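Local coordinates for protein transmembrane oligosaccharyl transferase (Archaeoglobus fulgidus, PDB 3WAJ) that belongs to the STT3/AglB family of membrane-embedded oligosaccharyl transferases, with a helical GT-C-type membrane region that carries a bound zinc ion, at residues Y50-I55 and A107-I112; P84-L89 and H163-F168; Y211-G216 and A258-P263. All blocks are in the same frame, centred on the assembly; numbering follows the deposited sequence.

Interaction 1 of 3, residues Y50-I55 and A107-I112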
loop_
_atom_site.group_PDB
_atom_site.type_symbol
_atom_site.label_atom_id
_atom_site.label_comp_id
_atom_site.label_asym_id
_atom_site.label_seq_id
_atom_site.Cartn_x
_atom_site.Cartn_y
_atom_site.Cartn_z
ATOM N N TYR A 50 5.877 3.367 7.123
ATOM C CA TYR A 50 5.344 2.941 8.408
ATOM C C TYR A 50 6.341 2.054 9.162
ATOM O O TYR A 50 6.452 2.156 10.389
ATOM C CB TYR A 50 3.981 2.243 8.257
ATOM C CG TYR A 50 3.286 2.136 9.580
ATOM C CD1 TYR A 50 2.720 3.265 10.172
ATOM C CD2 TYR A 50 3.226 0.928 10.268
ATOM C CE1 TYR A 50 2.079 3.205 11.406
ATOM C CE2 TYR A 50 2.574 0.843 11.517
ATOM C CZ TYR A 50 2.008 1.994 12.075
ATOM O OH TYR A 50 1.382 1.946 13.296
ATOM N N TYR A 51 7.061 1.184 8.445
ATOM C CA TYR A 51 8.195 0.492 9.070
ATOM C C TYR A 51 9.131 1.505 9.716
ATOM O O TYR A 51 9.511 1.369 10.872
ATOM C CB TYR A 51 8.945 -0.426 8.095
ATOM C CG TYR A 51 8.360 -1.804 8.162
ATOM C CD1 TYR A 51 8.476 -2.563 9.320
ATOM C CD2 TYR A 51 7.621 -2.322 7.104
ATOM C CE1 TYR A 51 7.880 -3.807 9.418
ATOM C CE2 TYR A 51 7.038 -3.571 7.185
ATOM C CZ TYR A 51 7.160 -4.301 8.339
ATOM O OH TYR A 51 6.578 -5.540 8.404
ATOM N N TYR A 52 9.455 2.536 8.951
ATOM C CA TYR A 52 10.296 3.628 9.396
ATOM C C TYR A 52 9.763 4.210 10.703
ATOM O O TYR A 52 10.516 4.366 11.669
ATOM C CB TYR A 52 10.340 4.664 8.273
ATOM C CG TYR A 52 10.942 6.010 8.578
ATOM C CD1 TYR A 52 10.227 7.178 8.287
ATOM C CD2 TYR A 52 12.223 6.137 9.112
ATOM C CE1 TYR A 52 10.755 8.433 8.517
ATOM C CE2 TYR A 52 12.768 7.415 9.361
ATOM C CZ TYR A 52 12.019 8.550 9.049
ATOM O OH TYR A 52 12.519 9.808 9.271
ATOM N N ARG A 53 8.464 4.508 10.731
ATOM C CA ARG A 53 7.811 5.030 11.926
ATOM C C ARG A 53 8.019 4.063 13.103
ATOM O O ARG A 53 8.360 4.483 14.213
ATOM C CB ARG A 53 6.314 5.279 11.649
ATOM C CG ARG A 53 5.462 5.753 12.844
ATOM C CD ARG A 53 5.068 4.599 13.827
ATOM N NE ARG A 53 4.209 5.112 14.894
ATOM C CZ ARG A 53 4.649 5.859 15.903
ATOM N NH1 ARG A 53 5.940 6.139 16.005
ATOM N NH2 ARG A 53 3.801 6.308 16.815
ATOM N N LEU A 54 7.801 2.777 12.851
ATOM C CA LEU A 54 7.938 1.770 13.895
ATOM C C LEU A 54 9.394 1.609 14.357
ATOM O O LEU A 54 9.661 1.538 15.554
ATOM C CB LEU A 54 7.379 0.425 13.438
ATOM C CG LEU A 54 5.878 0.340 13.190
ATOM C CD1 LEU A 54 5.498 -1.110 12.749
ATOM C CD2 LEU A 54 5.117 0.753 14.438
ATOM N N ILE A 55 10.327 1.545 13.410
ATOM C CA ILE A 55 11.730 1.305 13.740
ATOM C C ILE A 55 12.312 2.457 14.597
ATOM O O ILE A 55 13.007 2.231 15.575
ATOM C CB ILE A 55 12.559 1.038 12.462
ATOM C CG1 ILE A 55 12.226 -0.349 11.911
ATOM C CG2 ILE A 55 14.064 1.148 12.735
ATOM C CD1 ILE A 55 12.706 -0.601 10.481
ATOM N N ALA A 107 18.253 5.993 5.066
ATOM C CA ALA A 107 19.322 5.480 4.202
ATOM C C ALA A 107 19.636 4.029 4.544
ATOM O O ALA A 107 19.588 3.142 3.671
ATOM C CB ALA A 107 20.564 6.333 4.335
ATOM N N VAL A 108 19.956 3.783 5.812
ATOM C CA VAL A 108 20.166 2.408 6.270
ATOM C C VAL A 108 18.971 1.511 5.896
ATOM O O VAL A 108 19.148 0.490 5.232
ATOM C CB VAL A 108 20.485 2.339 7.790
ATOM C CG1 VAL A 108 20.532 0.887 8.267
ATOM C CG2 VAL A 108 21.811 3.031 8.092
ATOM N N LEU A 109 17.763 1.902 6.302
ATOM C CA LEU A 109 16.573 1.108 6.007
ATOM C C LEU A 109 16.411 0.856 4.514
ATOM O O LEU A 109 15.950 -0.209 4.122
ATOM C CB LEU A 109 15.311 1.773 6.558
ATOM C CG LEU A 109 15.348 2.010 8.056
ATOM C CD1 LEU A 109 13.991 2.527 8.539
ATOM C CD2 LEU A 109 15.751 0.725 8.801
ATOM N N ALA A 110 16.805 1.826 3.689
ATOM C CA ALA A 110 16.694 1.698 2.224
ATOM C C ALA A 110 17.425 0.478 1.671
ATOM O O ALA A 110 16.968 -0.146 0.714
ATOM C CB ALA A 110 17.186 2.973 1.529
ATOM N N PHE A 111 18.569 0.151 2.264
ATOM C CA PHE A 111 19.381 -0.965 1.779
ATOM C C PHE A 111 18.839 -2.328 2.165
ATOM O O PHE A 111 19.121 -3.318 1.501
ATOM C CB PHE A 111 20.815 -0.835 2.269
ATOM C CG PHE A 111 21.573 0.236 1.577
ATOM C CD1 PHE A 111 22.087 0.021 0.310
ATOM C CD2 PHE A 111 21.752 1.476 2.175
ATOM C CE1 PHE A 111 22.785 1.030 -0.344
ATOM C CE2 PHE A 111 22.452 2.493 1.527
ATOM C CZ PHE A 111 22.966 2.271 0.270
ATOM N N ILE A 112 18.070 -2.374 3.244
ATOM C CA ILE A 112 17.594 -3.636 3.790
ATOM C C ILE A 112 16.823 -4.545 2.810
ATOM O O ILE A 112 17.085 -5.750 2.765
ATOM C CB ILE A 112 16.822 -3.410 5.110
ATOM C CG1 ILE A 112 17.825 -3.029 6.197
ATOM C CG2 ILE A 112 16.004 -4.660 5.521
ATOM C CD1 ILE A 112 17.205 -2.605 7.512
#

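Interaction 2 of 3, residues P84-L89 and H163-F168. With ZN (zinc ion), chain B.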
loop_
_atom_site.group_PDB
_atom_site.type_symbol
_atom_site.label_atom_id
_atom_site.label_comp_id
_atom_site.label_asym_id
_atom_site.label_seq_id
_atom_site.Cartn_x
_atom_site.Cartn_y
_atom_site.Cartn_z
ATOM N N PRO A 84 7.581 -8.259 14.005
ATOM C CA PRO A 84 8.820 -7.908 14.700
ATOM C C PRO A 84 10.084 -8.209 13.906
ATOM O O PRO A 84 11.079 -7.533 14.166
ATOM C CB PRO A 84 8.770 -8.756 15.983
ATOM C CG PRO A 84 7.750 -9.850 15.711
ATOM C CD PRO A 84 6.768 -9.236 14.759
ATOM N N PHE A 85 10.079 -9.161 12.974
ATOM C CA PHE A 85 11.329 -9.438 12.260
ATOM C C PHE A 85 11.959 -8.183 11.650
ATOM O O PHE A 85 13.121 -7.850 11.919
ATOM C CB PHE A 85 11.195 -10.506 11.170
ATOM C CG PHE A 85 12.442 -10.620 10.325
ATOM C CD1 PHE A 85 12.489 -10.073 9.053
ATOM C CD2 PHE A 85 13.595 -11.212 10.839
ATOM C CE1 PHE A 85 13.655 -10.134 8.287
ATOM C CE2 PHE A 85 14.770 -11.291 10.076
ATOM C CZ PHE A 85 14.801 -10.749 8.796
ATOM N N LEU A 86 11.190 -7.486 10.818
ATOM C CA LEU A 86 11.728 -6.328 10.099
ATOM C C LEU A 86 11.860 -5.147 11.041
ATOM O O LEU A 86 12.804 -4.373 10.918
ATOM C CB LEU A 86 10.834 -5.946 8.917
ATOM C CG LEU A 86 11.467 -5.520 7.584
ATOM C CD1 LEU A 86 10.532 -4.571 6.807
ATOM C CD2 LEU A 86 12.857 -4.922 7.745
ATOM N N VAL A 87 10.922 -4.992 11.978
ATOM C CA VAL A 87 11.068 -3.909 12.944
ATOM C C VAL A 87 12.404 -4.060 13.684
ATOM O O VAL A 87 13.185 -3.129 13.725
ATOM C CB VAL A 87 9.886 -3.799 13.939
ATOM C CG1 VAL A 87 10.143 -2.631 14.907
ATOM C CG2 VAL A 87 8.579 -3.555 13.199
ATOM N N TYR A 88 12.685 -5.240 14.232
ATOM C CA TYR A 88 13.946 -5.432 14.928
ATOM C C TYR A 88 15.135 -5.394 13.989
ATOM O O TYR A 88 16.093 -4.689 14.282
ATOM C CB TYR A 88 13.928 -6.680 15.832
ATOM C CG TYR A 88 13.099 -6.459 17.078
ATOM C CD1 TYR A 88 13.602 -5.734 18.148
ATOM C CD2 TYR A 88 11.797 -6.921 17.161
ATOM C CE1 TYR A 88 12.834 -5.505 19.286
ATOM C CE2 TYR A 88 11.026 -6.703 18.287
ATOM C CZ TYR A 88 11.549 -5.997 19.349
ATOM O OH TYR A 88 10.774 -5.780 20.471
ATOM N N LEU A 89 15.084 -6.111 12.863
ATOM C CA LEU A 89 16.174 -6.015 11.871
ATOM C C LEU A 89 16.562 -4.560 11.593
ATOM O O LEU A 89 17.748 -4.203 11.634
ATOM C CB LEU A 89 15.827 -6.723 10.555
ATOM C CG LEU A 89 16.929 -6.667 9.478
ATOM C CD1 LEU A 89 18.268 -7.179 10.027
ATOM C CD2 LEU A 89 16.547 -7.466 8.236
ATOM N N HIS A 163 7.578 -7.987 2.328
ATOM C CA HIS A 163 7.228 -8.963 1.280
ATOM C C HIS A 163 8.455 -9.741 0.780
ATOM O O HIS A 163 8.354 -10.923 0.448
ATOM C CB HIS A 163 6.452 -8.317 0.108
ATOM C CG HIS A 163 5.275 -7.508 0.534
ATOM N ND1 HIS A 163 4.126 -8.078 1.067
ATOM C CD2 HIS A 163 5.041 -6.166 0.528
ATOM C CE1 HIS A 163 3.261 -7.124 1.372
ATOM N NE2 HIS A 163 3.795 -5.959 1.037
ATOM N N ILE A 164 9.614 -9.091 0.712
ATOM C CA ILE A 164 10.816 -9.832 0.341
ATOM C C ILE A 164 11.096 -10.892 1.399
ATOM O O ILE A 164 11.518 -11.996 1.073
ATOM C CB ILE A 164 12.062 -8.926 0.087
ATOM C CG1 ILE A 164 13.285 -9.784 -0.273
ATOM C CG2 ILE A 164 12.372 -8.046 1.288
ATOM C CD1 ILE A 164 13.156 -10.517 -1.602
ATOM N N TRP A 165 10.803 -10.577 2.659
ATOM C CA TRP A 165 11.122 -11.494 3.748
ATOM C C TRP A 165 10.139 -12.640 3.892
ATOM O O TRP A 165 10.492 -13.705 4.408
ATOM C CB TRP A 165 11.284 -10.729 5.060
ATOM C CG TRP A 165 12.390 -9.713 4.954
ATOM C CD1 TRP A 165 12.259 -8.355 4.858
ATOM C CD2 TRP A 165 13.794 -9.986 4.909
ATOM N NE1 TRP A 165 13.498 -7.767 4.771
ATOM C CE2 TRP A 165 14.459 -8.746 4.802
ATOM C CE3 TRP A 165 14.554 -11.157 4.959
ATOM C CZ2 TRP A 165 15.859 -8.645 4.736
ATOM C CZ3 TRP A 165 15.938 -11.059 4.894
ATOM C CH2 TRP A 165 16.577 -9.810 4.784
ATOM N N GLU A 166 8.904 -12.419 3.457
ATOM C CA GLU A 166 7.969 -13.519 3.318
ATOM C C GLU A 166 8.587 -14.525 2.360
ATOM O O GLU A 166 8.679 -15.706 2.665
ATOM C CB GLU A 166 6.642 -13.037 2.741
ATOM C CG GLU A 166 5.800 -12.217 3.663
ATOM C CD GLU A 166 4.553 -11.729 2.973
ATOM O OE1 GLU A 166 4.420 -10.499 2.783
ATOM O OE2 GLU A 166 3.715 -12.577 2.591
ATOM N N ALA A 167 9.020 -14.049 1.196
ATOM C CA ALA A 167 9.611 -14.948 0.208
ATOM C C ALA A 167 10.874 -15.621 0.749
ATOM O O ALA A 167 11.028 -16.840 0.669
ATOM C CB ALA A 167 9.898 -14.226 -1.093
ATOM N N PHE A 168 11.761 -14.824 1.330
ATOM C CA PHE A 168 13.038 -15.327 1.817
ATOM C C PHE A 168 12.841 -16.402 2.893
ATOM O O PHE A 168 13.427 -17.474 2.809
ATOM C CB PHE A 168 13.891 -14.165 2.346
ATOM C CG PHE A 168 15.295 -14.557 2.745
ATOM C CD1 PHE A 168 16.367 -14.246 1.928
ATOM C CD2 PHE A 168 15.541 -15.207 3.951
ATOM C CE1 PHE A 168 17.656 -14.583 2.292
ATOM C CE2 PHE A 168 16.825 -15.560 4.319
ATOM C CZ PHE A 168 17.888 -15.245 3.488
HETATM ZN ZN ZN B . 3.267 -3.965 1.680
HETATM O O HOH W 1 0.848 -4.590 1.412
HETATM O O HOH W 2 3.432 -4.321 3.919
HETATM O O HOH W 3 2.664 -2.246 0.503
#

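Interaction 3 of 3, residues Y211-G216 and A258-P263. With SO4 (sulfate ion), chain C.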
loop_
_atom_site.group_PDB
_atom_site.type_symbol
_atom_site.label_atom_id
_atom_site.label_comp_id
_atom_site.label_asym_id
_atom_site.label_seq_id
_atom_site.Cartn_x
_atom_site.Cartn_y
_atom_site.Cartn_z
ATOM N N TYR A 211 9.681 -16.621 9.575
ATOM C CA TYR A 211 8.610 -16.398 8.598
ATOM C C TYR A 211 7.357 -15.771 9.248
ATOM O O TYR A 211 6.897 -14.707 8.831
ATOM C CB TYR A 211 8.287 -17.706 7.856
ATOM C CG TYR A 211 7.234 -17.577 6.782
ATOM C CD1 TYR A 211 7.198 -16.472 5.947
ATOM C CD2 TYR A 211 6.283 -18.563 6.597
ATOM C CE1 TYR A 211 6.233 -16.349 4.966
ATOM C CE2 TYR A 211 5.312 -18.448 5.612
ATOM C CZ TYR A 211 5.295 -17.337 4.802
ATOM O OH TYR A 211 4.335 -17.208 3.825
ATOM N N VAL A 212 6.820 -16.410 10.284
ATOM C CA VAL A 212 5.658 -15.856 10.992
ATOM C C VAL A 212 5.999 -14.514 11.639
ATOM O O VAL A 212 5.151 -13.637 11.755
ATOM C CB VAL A 212 5.115 -16.841 12.072
ATOM C CG1 VAL A 212 3.784 -16.348 12.642
ATOM C CG2 VAL A 212 4.951 -18.252 11.505
ATOM N N LEU A 213 7.249 -14.339 12.057
ATOM C CA LEU A 213 7.638 -13.078 12.701
ATOM C C LEU A 213 7.812 -11.955 11.667
ATOM O O LEU A 213 7.857 -10.776 12.021
ATOM C CB LEU A 213 8.883 -13.252 13.584
ATOM C CG LEU A 213 8.732 -14.128 14.834
ATOM C CD1 LEU A 213 9.954 -14.044 15.764
ATOM C CD2 LEU A 213 7.464 -13.761 15.591
ATOM N N SER A 214 7.896 -12.321 10.388
ATOM C CA SER A 214 7.945 -11.325 9.311
ATOM C C SER A 214 6.547 -10.966 8.856
ATOM O O SER A 214 6.287 -9.853 8.407
ATOM C CB SER A 214 8.733 -11.840 8.107
ATOM O OG SER A 214 10.058 -12.138 8.454
ATOM N N TRP A 215 5.651 -11.936 8.976
ATOM C CA TRP A 215 4.296 -11.814 8.470
ATOM C C TRP A 215 3.374 -12.748 9.271
ATOM O O TRP A 215 3.552 -13.977 9.247
ATOM C CB TRP A 215 4.300 -12.210 6.998
ATOM C CG TRP A 215 3.031 -11.910 6.269
ATOM C CD1 TRP A 215 2.382 -10.709 6.215
ATOM C CD2 TRP A 215 2.276 -12.816 5.454
ATOM N NE1 TRP A 215 1.264 -10.817 5.428
ATOM C CE2 TRP A 215 1.178 -12.107 4.938
ATOM C CE3 TRP A 215 2.428 -14.170 5.106
ATOM C CZ2 TRP A 215 0.219 -12.692 4.098
ATOM C CZ3 TRP A 215 1.480 -14.763 4.261
ATOM C CH2 TRP A 215 0.390 -14.020 3.769
ATOM N N GLY A 216 2.396 -12.167 9.969
ATOM C CA GLY A 216 1.534 -12.919 10.878
ATOM C C GLY A 216 0.761 -14.080 10.264
ATOM O O GLY A 216 0.490 -15.085 10.935
ATOM N N ALA A 258 7.263 -22.645 17.451
ATOM C CA ALA A 258 6.323 -22.193 18.482
ATOM C C ALA A 258 7.039 -21.430 19.605
ATOM O O ALA A 258 6.528 -20.439 20.119
ATOM C CB ALA A 258 5.569 -23.363 19.038
ATOM N N LEU A 259 8.215 -21.918 19.990
ATOM C CA LEU A 259 9.037 -21.265 21.005
ATOM C C LEU A 259 9.462 -19.877 20.562
ATOM O O LEU A 259 9.432 -18.924 21.343
ATOM C CB LEU A 259 10.291 -22.095 21.283
ATOM C CG LEU A 259 10.133 -23.229 22.277
ATOM C CD1 LEU A 259 11.438 -24.002 22.392
ATOM C CD2 LEU A 259 9.724 -22.641 23.612
ATOM N N ILE A 260 9.884 -19.777 19.310
ATOM C CA ILE A 260 10.299 -18.504 18.738
ATOM C C ILE A 260 9.117 -17.541 18.627
ATOM O O ILE A 260 9.255 -16.337 18.840
ATOM C CB ILE A 260 10.943 -18.731 17.369
ATOM C CG1 ILE A 260 12.210 -19.549 17.560
ATOM C CG2 ILE A 260 11.242 -17.404 16.658
ATOM C CD1 ILE A 260 12.727 -20.110 16.297
ATOM N N TYR A 261 7.948 -18.080 18.306
ATOM C CA TYR A 261 6.764 -17.254 18.169
ATOM C C TYR A 261 6.255 -16.788 19.521
ATOM O O TYR A 261 5.734 -15.674 19.646
ATOM C CB TYR A 261 5.655 -18.020 17.450
ATOM C CG TYR A 261 4.441 -17.165 17.222
ATOM C CD1 TYR A 261 4.458 -16.152 16.281
ATOM C CD2 TYR A 261 3.293 -17.350 17.963
ATOM C CE1 TYR A 261 3.351 -15.350 16.073
ATOM C CE2 TYR A 261 2.176 -16.554 17.769
ATOM C CZ TYR A 261 2.210 -15.556 16.821
ATOM O OH TYR A 261 1.094 -14.774 16.625
ATOM N N LEU A 262 6.415 -17.663 20.514
ATOM C CA LEU A 262 5.816 -17.526 21.846
ATOM C C LEU A 262 5.867 -16.132 22.495
ATOM O O LEU A 262 4.849 -15.662 23.010
ATOM C CB LEU A 262 6.390 -18.577 22.800
ATOM C CG LEU A 262 5.863 -18.603 24.232
ATOM C CD1 LEU A 262 4.347 -18.729 24.205
ATOM C CD2 LEU A 262 6.489 -19.774 25.005
ATOM N N PRO A 263 7.038 -15.471 22.481
ATOM C CA PRO A 263 7.073 -14.149 23.122
ATOM C C PRO A 263 6.127 -13.127 22.499
ATOM O O PRO A 263 5.796 -12.131 23.156
ATOM C CB PRO A 263 8.525 -13.694 22.902
ATOM C CG PRO A 263 9.300 -14.939 22.778
ATOM C CD PRO A 263 8.388 -15.930 22.094
HETATM S S SO4 C . 0.266 -6.925 4.393
HETATM O O1 SO4 C . 0.778 -5.643 4.894
HETATM O O2 SO4 C . -0.909 -7.288 5.191
HETATM O O3 SO4 C . -0.101 -6.764 2.986
HETATM O O4 SO4 C . 1.258 -8.002 4.497
#

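Interaction 1 of 3, residues Y50-I55 and A107-I112
Two helices of the STT3-type, GT-C membrane region meet here: helix 47-60 and helix 102-118, joined by one leucine that fits against a tyrosine and an isoleucine. Leu109 reaches across from helix 102-118, and both of its methyls touch the facing helix. CD2 of Leu109 meets CD1 of Ile55 at 3.7 Å, and the two side chains come together tip to tip. The other methyl, Leu109 CD1, lies 3.9 Å from the same Ile55 CD1, so the isoleucine end touches both branches of the fork. Leu109 CD1 also packs on the backbone of the facing helix, 3.9 Å from Tyr52 CA. There the leucine crosses the tyrosine side chain at about a right angle. The Tyr52 ring is met at its edge, near its plane, and not over a face. Tyr52 CG is turned away from its own backbone N (chi1 169°), and this sets the ring edge against the leucine methyl. No hydrogen bond spans the two segments, and all three touching residues are buried. The polar neighbours on helix 47-60 look to other partners. Tyr51 OH bonds to His162 ND1, and the Arg53 guanidinium forms salt bridges with Asp69 and Glu558. Ala559 of helix 554-561 also packs on Tyr52. The ring's approach to the leucine is looser, with Tyr52 CD2 at 4.1 Å from Leu109 CD1.

Interaction 2 of 3, residues P84-L89 and H163-F168
His163 NE2 binds the zinc ion at 2.2 Å, and three waters sit in the same coordination shell. Asp161 and Asp47 belong to this metal site too. The other ring nitrogen, His163 ND1, donates to Glu166 OE1 at 3.0 Å, which helps fix the rotation of the imidazole. The bond is bent, with an angle of 135° at the hydrogen, and the oxygen is tilted out of the ring plane. Glu166 OE2 bonds to Tyr429 OH, so the second shell is itself held. The contact between the helices is apolar and centres on Trp165. Phe85 turns its edge to one indole face in a T-shaped stack, with planes at 63° and Phe85 CE1 3.4 Å from Trp165 CD2. Ile164 CG2 lies over the opposite face. Leu86 CG reaches the pyrrole side, 4.0 Å from Trp165 CD1. Leu89 CD2 lies 3.8 Å from Trp165 CZ2, farther round the indole. The segments of helix 84-96 and helix 163-181 run at 115° to each other. Ile112 of helix 102-118 touches Leu86, Leu89 and Trp165, while Ser214 of helix 199-214 packs on Phe85 and Trp165.

Interaction 3 of 3, residues Y211-G216 and A258-P263
Apolar contacts join segments 211-216 and 258-263, near the C-terminal ends of helix 199-214 and helix 243-261, inside the helical membrane region. Val212 CG1 meets the Tyr261 ring at 3.6 Å from CE1, and the two side chains cross at about a right angle. Leu213 divides its methyls between two neighbours. Its CD1 packs 3.7 Å from Ile260 CG2, and its CD2 lies 3.9 Å from Tyr261 CD1. Both methyl approaches to the tyrosine, from Val212 and from Leu213, are oblique to the ring. With chi1 at -177° the Tyr261 ring swings back toward helix 199-214. No hydrogen bond crosses the two segments.

The polar groups find their partners beyond the two segments or within one of them. Tyr261 OH bonds to Ser277 O, and Val212 O accepts from Tyr276 OH. At the helix end Tyr211 O takes two backbone donors, Ser214 N and Trp215 N. Trp215 then leaves helical geometry, and its NE1 makes a weak, bent bond of 3.0 Å to sulfate O4, with an angle of 123°. The sulfate probably comes from the crystallisation liquor. It is also held by His81, His162 and Arg426.

The chemistry thus separates by side. Aliphatic methyls and tyrosine ring carbons join the helices, a backbone carbonyl satisfies the tyrosine hydroxyl, and the indole bonds weakly to sulfate, on the side of 211-216 away from 258-263.

Overall arrangement
From the N terminus, helix 47-60 comes first. Interaction 1 closes a loop of 51 residues between segments 50-55 and 107-112, joining it to helix 102-118. Segment 84-89 lies within that loop, while its partner 163-168 lies beyond it, so interactions 1 and 2 cross. They also touch: Ile55 packs on Val87, and Ile112 on Trp165. Interaction 3 follows in series and closes a loop of 41 residues between segments 211-216 and 258-263, on helix 199-214 and helix 243-261. It borders interaction 2, where Phe85 N probably bonds to Leu213 O and Trp215 packs on Glu166. Together they tie six helices of the STT3 region, with interaction 2 holding His163 of the zinc site.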